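Local coordinates for protein putative histidinol-phosphate aminotransferase (Burkholderia pseudomallei, PDB 3P1T) that probably catalyses the pyridoxal-phosphate-dependent transfer of an amino group between L-histidinol phosphate and 2-oxoglutarate, a step of histidine biosynthesis, at residues V174-F179 with E248-K253; E79-I84 with A105-S110; E62-P67 with A209-S214. All coordinates share one frame; numbering follows the deposited sequence.

Contact 1 (V174-F179 with E248-K253); sequences VDYSSF and EAHIAK
The one hydrogen bond across the two segments joins Tyr176 OH to His250 NE2 at 2.6 Å, and either atom could be the donor. OH and NE2 each lie at the edge of the other's ring, close to its plane, with the ring planes 80° apart. On the helix side, CG of His250 points away from the backbone N (chi1 157°), which carries the imidazole off the helix toward the phenol. Ile251, one residue on, packs on the backbone of the 3-10 turn: its CG2 lies 3.3 Å from Asp175 O, and its CD1 is 3.8 Å from Asp175 CB. The tyrosine ring adds a looser apolar touch, CE1 to Ile251 CG1 at 4.5 Å. Ser177, just after the turn, donates OG back to Val174 O at 2.6 Å, on a lone pair, and accepts from Phe179 N at 3.3 Å in an ST turn. Asp175 turns its carboxylate to Ser199 and Arg247, while Tyr176 O receives Arg258. Ser199 directly follows the lysine that, by the family motif, probably carries the cofactor. The chemistry implies a buried join in which a phenol oxygen pairs with an imidazole nitrogen, while the aspartate charge is met from outside the two segments, tying helix 244-267 to the loop after strand 166-170.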
# COMPACT_ATOMS: atom_id res chain seq x y z
N VAL A 174 -21.55 7.11 2.04
CA VAL A 174 -22.55 7.11 3.12
C VAL A 174 -22.57 8.44 3.93
O VAL A 174 -23.64 8.81 4.42
CB VAL A 174 -22.35 5.91 4.10
CG1 VAL A 174 -21.10 6.10 4.98
CG2 VAL A 174 -23.59 5.68 4.96
N ASP A 175 -21.44 9.16 4.06
CA ASP A 175 -21.41 10.39 4.87
C ASP A 175 -22.27 11.56 4.26
O ASP A 175 -22.61 12.50 4.98
CB ASP A 175 -19.96 10.85 5.09
CG ASP A 175 -19.28 10.25 6.32
OD1 ASP A 175 -19.92 9.41 7.02
OD2 ASP A 175 -18.13 10.65 6.62
N TYR A 176 -22.68 11.45 3.00
CA TYR A 176 -23.55 12.44 2.37
C TYR A 176 -24.98 11.92 2.27
O TYR A 176 -25.83 12.55 1.61
CB TYR A 176 -23.01 12.80 0.98
CG TYR A 176 -21.55 13.20 0.99
CD1 TYR A 176 -21.14 14.43 1.51
CD2 TYR A 176 -20.57 12.34 0.51
CE1 TYR A 176 -19.79 14.80 1.54
CE2 TYR A 176 -19.22 12.69 0.55
CZ TYR A 176 -18.84 13.92 1.05
OH TYR A 176 -17.51 14.24 1.05
N SER A 177 -25.27 10.76 2.90
CA SER A 177 -26.58 10.13 2.79
C SER A 177 -27.54 10.53 3.94
O SER A 177 -27.24 11.38 4.80
CB SER A 177 -26.44 8.61 2.76
OG SER A 177 -26.13 8.10 4.04
N SER A 178 -28.74 9.92 3.89
CA SER A 178 -29.85 10.10 4.82
C SER A 178 -29.89 8.95 5.83
O SER A 178 -30.75 8.95 6.71
CB SER A 178 -31.17 10.15 4.04
OG SER A 178 -31.10 11.04 2.94
N PHE A 179 -28.97 7.98 5.71
CA PHE A 179 -28.95 6.80 6.57
C PHE A 179 -27.61 6.68 7.35
O PHE A 179 -27.16 5.58 7.63
CB PHE A 179 -29.23 5.52 5.74
CG PHE A 179 -28.38 5.25 4.51
CD1 PHE A 179 -27.23 4.48 4.61
CD2 PHE A 179 -28.78 5.69 3.25
CE1 PHE A 179 -26.47 4.18 3.47
CE2 PHE A 179 -28.02 5.39 2.12
CZ PHE A 179 -26.86 4.65 2.24
N GLU A 248 -17.99 17.39 9.81
CA GLU A 248 -19.43 17.69 9.89
C GLU A 248 -19.80 18.98 9.16
O GLU A 248 -20.88 19.06 8.57
CB GLU A 248 -19.93 17.77 11.34
CG GLU A 248 -20.06 16.42 12.04
CD GLU A 248 -21.05 15.41 11.49
OE1 GLU A 248 -21.95 15.79 10.70
OE2 GLU A 248 -20.96 14.23 11.90
N ALA A 249 -18.89 19.98 9.18
CA ALA A 249 -19.07 21.25 8.48
C ALA A 249 -19.02 21.04 6.96
O ALA A 249 -19.80 21.64 6.22
CB ALA A 249 -18.02 22.26 8.93
N HIS A 250 -18.13 20.13 6.50
CA HIS A 250 -17.99 19.78 5.09
C HIS A 250 -19.23 19.03 4.61
O HIS A 250 -19.72 19.30 3.51
CB HIS A 250 -16.70 18.95 4.86
CG HIS A 250 -16.74 18.10 3.63
ND1 HIS A 250 -16.62 18.66 2.38
CD2 HIS A 250 -16.91 16.77 3.50
CE1 HIS A 250 -16.71 17.65 1.52
NE2 HIS A 250 -16.89 16.49 2.15
N ILE A 251 -19.75 18.10 5.42
CA ILE A 251 -20.93 17.30 5.09
C ILE A 251 -22.14 18.24 4.96
O ILE A 251 -22.83 18.19 3.93
CB ILE A 251 -21.15 16.19 6.17
CG1 ILE A 251 -20.08 15.07 5.99
CG2 ILE A 251 -22.58 15.62 6.11
CD1 ILE A 251 -19.99 14.04 7.13
N ALA A 252 -22.35 19.13 5.95
CA ALA A 252 -23.46 20.08 5.99
C ALA A 252 -23.47 20.99 4.76
O ALA A 252 -24.51 21.13 4.11
CB ALA A 252 -23.39 20.92 7.26
N LYS A 253 -22.29 21.57 4.42
CA LYS A 253 -22.09 22.46 3.27
C LYS A 253 -22.33 21.70 1.96
O LYS A 253 -22.98 22.23 1.07
CB LYS A 253 -20.67 23.06 3.32
CG LYS A 253 -20.29 24.05 2.22
CD LYS A 253 -18.87 24.56 2.48
CE LYS A 253 -18.33 25.44 1.39
NZ LYS A 253 -16.97 25.96 1.73

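Contact 2 (E79-I84 with A105-S110); sequences ECFDRI and ARIAVS
Asp82 and Arg106 form the ionic part of this helix-to-helix contact. Arg106 NH1 donates to Asp82 OD2 at 2.8 Å with an N-H...O angle of 130°; it meets the oxygen on the syn side, and the acceptor lies near the guanidinium plane. A second, weak bond runs from the same NH1 to Asp82 OD1 at 3.4 Å. Because both bonds come from NH1, one nitrogen spans the carboxylate; the carboxylate and guanidinium planes differ by 35°. Bends at chi2 and chi3 fold the arginine chain back to the aspartate, and Val109 CG2 rests over one face of the guanidinium.

The solvent-mediated part is one water, which donates to Asp82 OD1 at 2.8 Å and to Arg106 O at 3.0 Å, linking the carboxylate to the opposing backbone.

The apolar part belongs to Phe81. With CG anti to the backbone N (chi1 -169°), its ring reaches the other helix, where CD1 lies 3.5 Å from Arg106 CB and CZ 3.7 Å from Ile107 CG1.

Both ionic partners are also held across the dimer interface: Trp225 NE1 of the second subunit bonds Asp82 OD2, and Lys223 O of that subunit accepts from Arg106 NH1. Helix 76-87 thus lies between several neighbours: Asp82 and Phe81 meet helix 102-107, whereas Cys80 and Ile84 pack on Leu210 of strand 208-211 and Leu168 of strand 166-170, and Ile84 also touches Met220 of helix 214-221.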
# COMPACT_ATOMS: atom_id res chain seq x y z
N GLU A 79 -7.70 -3.09 -2.70
CA GLU A 79 -7.21 -4.13 -1.79
C GLU A 79 -8.37 -4.90 -1.18
O GLU A 79 -8.31 -6.12 -1.08
CB GLU A 79 -6.33 -3.56 -0.66
CG GLU A 79 -5.95 -4.65 0.35
CD GLU A 79 -4.91 -4.35 1.41
OE1 GLU A 79 -4.55 -3.17 1.60
OE2 GLU A 79 -4.46 -5.33 2.04
N CYS A 80 -9.41 -4.18 -0.78
CA CYS A 80 -10.62 -4.73 -0.19
C CYS A 80 -11.22 -5.83 -1.10
O CYS A 80 -11.44 -6.96 -0.65
CB CYS A 80 -11.62 -3.60 0.05
SG CYS A 80 -13.23 -4.16 0.66
N PHE A 81 -11.45 -5.50 -2.40
CA PHE A 81 -12.04 -6.40 -3.38
C PHE A 81 -11.15 -7.62 -3.60
O PHE A 81 -11.65 -8.73 -3.67
CB PHE A 81 -12.32 -5.69 -4.72
CG PHE A 81 -13.18 -6.50 -5.66
CD1 PHE A 81 -12.61 -7.47 -6.49
CD2 PHE A 81 -14.56 -6.33 -5.70
CE1 PHE A 81 -13.40 -8.27 -7.30
CE2 PHE A 81 -15.35 -7.12 -6.52
CZ PHE A 81 -14.76 -8.09 -7.31
N ASP A 82 -9.83 -7.40 -3.71
CA ASP A 82 -8.85 -8.48 -3.96
C ASP A 82 -8.78 -9.46 -2.81
O ASP A 82 -8.85 -10.67 -3.06
CB ASP A 82 -7.44 -7.92 -4.22
CG ASP A 82 -7.19 -7.36 -5.61
OD1 ASP A 82 -8.15 -7.28 -6.40
OD2 ASP A 82 -6.03 -7.07 -5.93
N ARG A 83 -8.65 -8.98 -1.57
CA ARG A 83 -8.49 -9.88 -0.43
C ARG A 83 -9.81 -10.65 -0.17
O ARG A 83 -9.73 -11.83 0.18
CB ARG A 83 -8.02 -9.13 0.82
CG ARG A 83 -6.67 -8.47 0.55
CD ARG A 83 -5.62 -8.75 1.59
NE ARG A 83 -4.35 -8.11 1.25
CZ ARG A 83 -3.39 -8.69 0.53
NH1 ARG A 83 -3.55 -9.93 0.08
NH2 ARG A 83 -2.27 -8.05 0.27
N ILE A 84 -10.99 -10.04 -0.42
CA ILE A 84 -12.27 -10.73 -0.25
C ILE A 84 -12.41 -11.79 -1.34
O ILE A 84 -12.72 -12.95 -1.03
CB ILE A 84 -13.49 -9.75 -0.24
CG1 ILE A 84 -13.50 -8.90 1.04
CG2 ILE A 84 -14.83 -10.53 -0.35
CD1 ILE A 84 -14.59 -7.83 1.07
N ALA A 105 -12.48 -3.75 -13.10
CA ALA A 105 -11.03 -3.67 -13.24
C ALA A 105 -10.33 -4.78 -12.47
O ALA A 105 -9.43 -5.40 -13.02
CB ALA A 105 -10.52 -2.33 -12.77
N ARG A 106 -10.78 -5.05 -11.24
CA ARG A 106 -10.22 -6.10 -10.37
C ARG A 106 -10.63 -7.51 -10.84
O ARG A 106 -9.86 -8.46 -10.69
CB ARG A 106 -10.67 -5.87 -8.91
CG ARG A 106 -10.09 -4.60 -8.30
CD ARG A 106 -8.63 -4.81 -7.94
NE ARG A 106 -7.70 -4.26 -8.93
CZ ARG A 106 -6.42 -4.60 -9.03
NH1 ARG A 106 -5.92 -5.56 -8.28
NH2 ARG A 106 -5.65 -4.02 -9.94
N ILE A 107 -11.84 -7.63 -11.45
CA ILE A 107 -12.33 -8.89 -12.01
C ILE A 107 -11.48 -9.20 -13.29
O ILE A 107 -11.19 -10.36 -13.57
CB ILE A 107 -13.87 -8.83 -12.24
CG1 ILE A 107 -14.61 -9.03 -10.88
CG2 ILE A 107 -14.34 -9.89 -13.25
CD1 ILE A 107 -16.02 -8.47 -10.79
N ALA A 108 -11.00 -8.16 -13.97
CA ALA A 108 -10.16 -8.26 -15.15
C ALA A 108 -8.74 -8.70 -14.82
O ALA A 108 -8.00 -9.06 -15.75
CB ALA A 108 -10.11 -6.91 -15.85
N VAL A 109 -8.30 -8.59 -13.56
CA VAL A 109 -6.94 -9.02 -13.20
C VAL A 109 -7.02 -10.36 -12.49
O VAL A 109 -6.00 -10.91 -12.15
CB VAL A 109 -6.07 -8.01 -12.41
CG1 VAL A 109 -5.75 -6.78 -13.24
CG2 VAL A 109 -6.70 -7.63 -11.08
N SER A 110 -8.22 -10.90 -12.30
CA SER A 110 -8.40 -12.22 -11.67
C SER A 110 -9.04 -13.22 -12.67
O SER A 110 -9.29 -12.87 -13.82
CB SER A 110 -9.28 -12.08 -10.43
OG SER A 110 -10.59 -11.71 -10.84
O HOH W 1 -8.05 -9.27 -8.43

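Contact 3 (E62-P67 with A209-S214); sequences EHFSCP and ALFGPS. With EDO (1,2-ethanediol), chain H.
Phe211 drives the edge of its ring into the face of Phe64 in a T-shaped contact. The centroids are 4.9 Å apart and the planes are inclined at 62°, short of a perpendicular. Phe211 CZ leads, 3.5 Å from Phe64 CG and displaced toward the rim of the face, while CE2 comes within 3.8 Å of Phe64 CB. The opposite face of Phe64 is occupied by CD2 of His63, over the ring centre, so the phenylalanine is layered between an imidazole from its own helix and a phenyl edge from the strand. Farther round the Phe64 ring, CE2 grazes Ala209 CB at 4.5 Å.

Cys66 approaches Phe211 from another part of its rim. SG lies 3.9 Å from Phe211 CD2 and 77° off the ring normal, which makes this an edge-on sulfur-aromatic contact and not one over the face.

Strand 208-211 runs antiparallel to both of its neighbours, 71-74 and 190-195, in the seven-stranded mixed sheet that marks the large domain of fold-type I aminotransferases; Phe211 and Ala209 face the end of helix 52-64 from this strand. That helix finishes in a Schellman motif at Ser65, whose positive phi (50°) turns the chain so that Cys66 can follow Phe64 onto the same ring. Leu184 also packs on both phenylalanines, and Leu71 on Cys66 and Phe211. Past the strand, Pro213 is the N-cap residue of helix 214-221, and Ser214 binds an ethanediol, probably from the crystallisation liquor, through N and OG, the latter 3.0 Å from EDO O2.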
# COMPACT_ATOMS: atom_id res chain seq x y z
N GLU A 62 -12.38 2.41 18.09
CA GLU A 62 -13.07 3.39 18.92
C GLU A 62 -13.99 4.24 18.07
O GLU A 62 -15.16 4.41 18.41
CB GLU A 62 -12.06 4.28 19.66
CG GLU A 62 -11.80 3.88 21.10
CD GLU A 62 -10.37 4.08 21.60
OE1 GLU A 62 -9.84 5.21 21.49
OE2 GLU A 62 -9.79 3.11 22.14
N HIS A 63 -13.45 4.77 16.96
CA HIS A 63 -14.15 5.65 16.04
C HIS A 63 -15.42 4.97 15.48
O HIS A 63 -16.49 5.59 15.50
CB HIS A 63 -13.21 6.09 14.90
CG HIS A 63 -13.79 7.14 14.01
ND1 HIS A 63 -13.80 8.47 14.38
CD2 HIS A 63 -14.35 7.02 12.79
CE1 HIS A 63 -14.38 9.12 13.39
NE2 HIS A 63 -14.73 8.29 12.41
N PHE A 64 -15.31 3.71 15.01
CA PHE A 64 -16.44 3.01 14.40
C PHE A 64 -17.24 2.19 15.42
O PHE A 64 -18.25 1.58 15.05
CB PHE A 64 -15.93 2.11 13.27
CG PHE A 64 -15.45 2.93 12.10
CD1 PHE A 64 -16.35 3.51 11.21
CD2 PHE A 64 -14.09 3.13 11.87
CE1 PHE A 64 -15.90 4.27 10.13
CE2 PHE A 64 -13.65 3.89 10.78
CZ PHE A 64 -14.55 4.45 9.92
N SER A 65 -16.84 2.25 16.71
CA SER A 65 -17.47 1.58 17.86
C SER A 65 -17.70 0.08 17.58
O SER A 65 -18.81 -0.44 17.73
CB SER A 65 -18.78 2.27 18.25
OG SER A 65 -18.56 3.61 18.68
N CYS A 66 -16.64 -0.62 17.19
CA CYS A 66 -16.69 -2.05 16.93
C CYS A 66 -15.41 -2.70 17.43
O CYS A 66 -14.42 -1.97 17.59
CB CYS A 66 -16.90 -2.32 15.45
SG CYS A 66 -15.44 -1.96 14.44
N PRO A 67 -15.33 -4.03 17.63
CA PRO A 67 -14.06 -4.62 18.05
C PRO A 67 -13.02 -4.57 16.94
O PRO A 67 -13.37 -4.62 15.75
CB PRO A 67 -14.43 -6.07 18.40
CG PRO A 67 -15.92 -6.12 18.41
CD PRO A 67 -16.37 -5.07 17.47
N ALA A 209 -11.48 1.16 5.44
CA ALA A 209 -11.71 0.21 6.52
C ALA A 209 -12.76 -0.82 6.10
O ALA A 209 -13.85 -0.44 5.66
CB ALA A 209 -12.15 0.95 7.78
N LEU A 210 -12.42 -2.11 6.23
CA LEU A 210 -13.32 -3.23 5.91
C LEU A 210 -13.82 -3.85 7.19
O LEU A 210 -13.01 -4.18 8.06
CB LEU A 210 -12.64 -4.28 5.01
CG LEU A 210 -13.42 -5.56 4.71
CD1 LEU A 210 -14.70 -5.29 3.90
CD2 LEU A 210 -12.54 -6.59 4.03
N PHE A 211 -15.13 -4.03 7.31
CA PHE A 211 -15.76 -4.62 8.50
C PHE A 211 -16.41 -5.94 8.12
O PHE A 211 -17.07 -6.02 7.09
CB PHE A 211 -16.79 -3.65 9.13
CG PHE A 211 -16.23 -2.27 9.38
CD1 PHE A 211 -16.27 -1.29 8.39
CD2 PHE A 211 -15.65 -1.95 10.59
CE1 PHE A 211 -15.72 -0.02 8.61
CE2 PHE A 211 -15.11 -0.67 10.81
CZ PHE A 211 -15.14 0.29 9.82
N GLY A 212 -16.20 -6.96 8.95
CA GLY A 212 -16.76 -8.28 8.70
C GLY A 212 -16.63 -9.22 9.88
O GLY A 212 -16.20 -8.82 10.97
N PRO A 213 -17.01 -10.51 9.64
CA PRO A 213 -16.90 -11.53 10.71
C PRO A 213 -15.43 -11.79 11.08
O PRO A 213 -14.57 -11.80 10.19
CB PRO A 213 -17.57 -12.77 10.11
CG PRO A 213 -17.50 -12.57 8.63
CD PRO A 213 -17.53 -11.08 8.38
N SER A 214 -15.15 -11.95 12.39
CA SER A 214 -13.81 -12.02 12.97
C SER A 214 -12.92 -13.12 12.36
O SER A 214 -11.73 -12.85 12.14
CB SER A 214 -13.87 -12.20 14.49
OG SER A 214 -14.71 -13.24 14.93
C1 EDO H . -18.26 -11.13 14.70
O1 EDO H . -19.23 -10.96 13.65
C2 EDO H . -18.06 -12.59 15.12
O2 EDO H . -17.56 -13.38 14.04

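How the contacts relate
From the N terminus, segment 62-67 opens contact 3 at the end of helix 52-64. Contact 2 then opens at 79-84 and closes at 105-110, joining helices 76-87 and 102-107, nested inside the long loop that contact 3 spans. Segment 174-179 opens contact 1 before 209-214 closes contact 3, which ties the end of helix 52-64 to strand 208-211. Segment 248-253 closes contact 1 last, bringing in helix 244-267, so contacts 1 and 3 cross while contacts 2 and 1 follow in series. Contacts 2 and 3 touch through Leu210 of the strand. Contact 1 lies across the chain's centre from contact 2, their centres 29 Å apart.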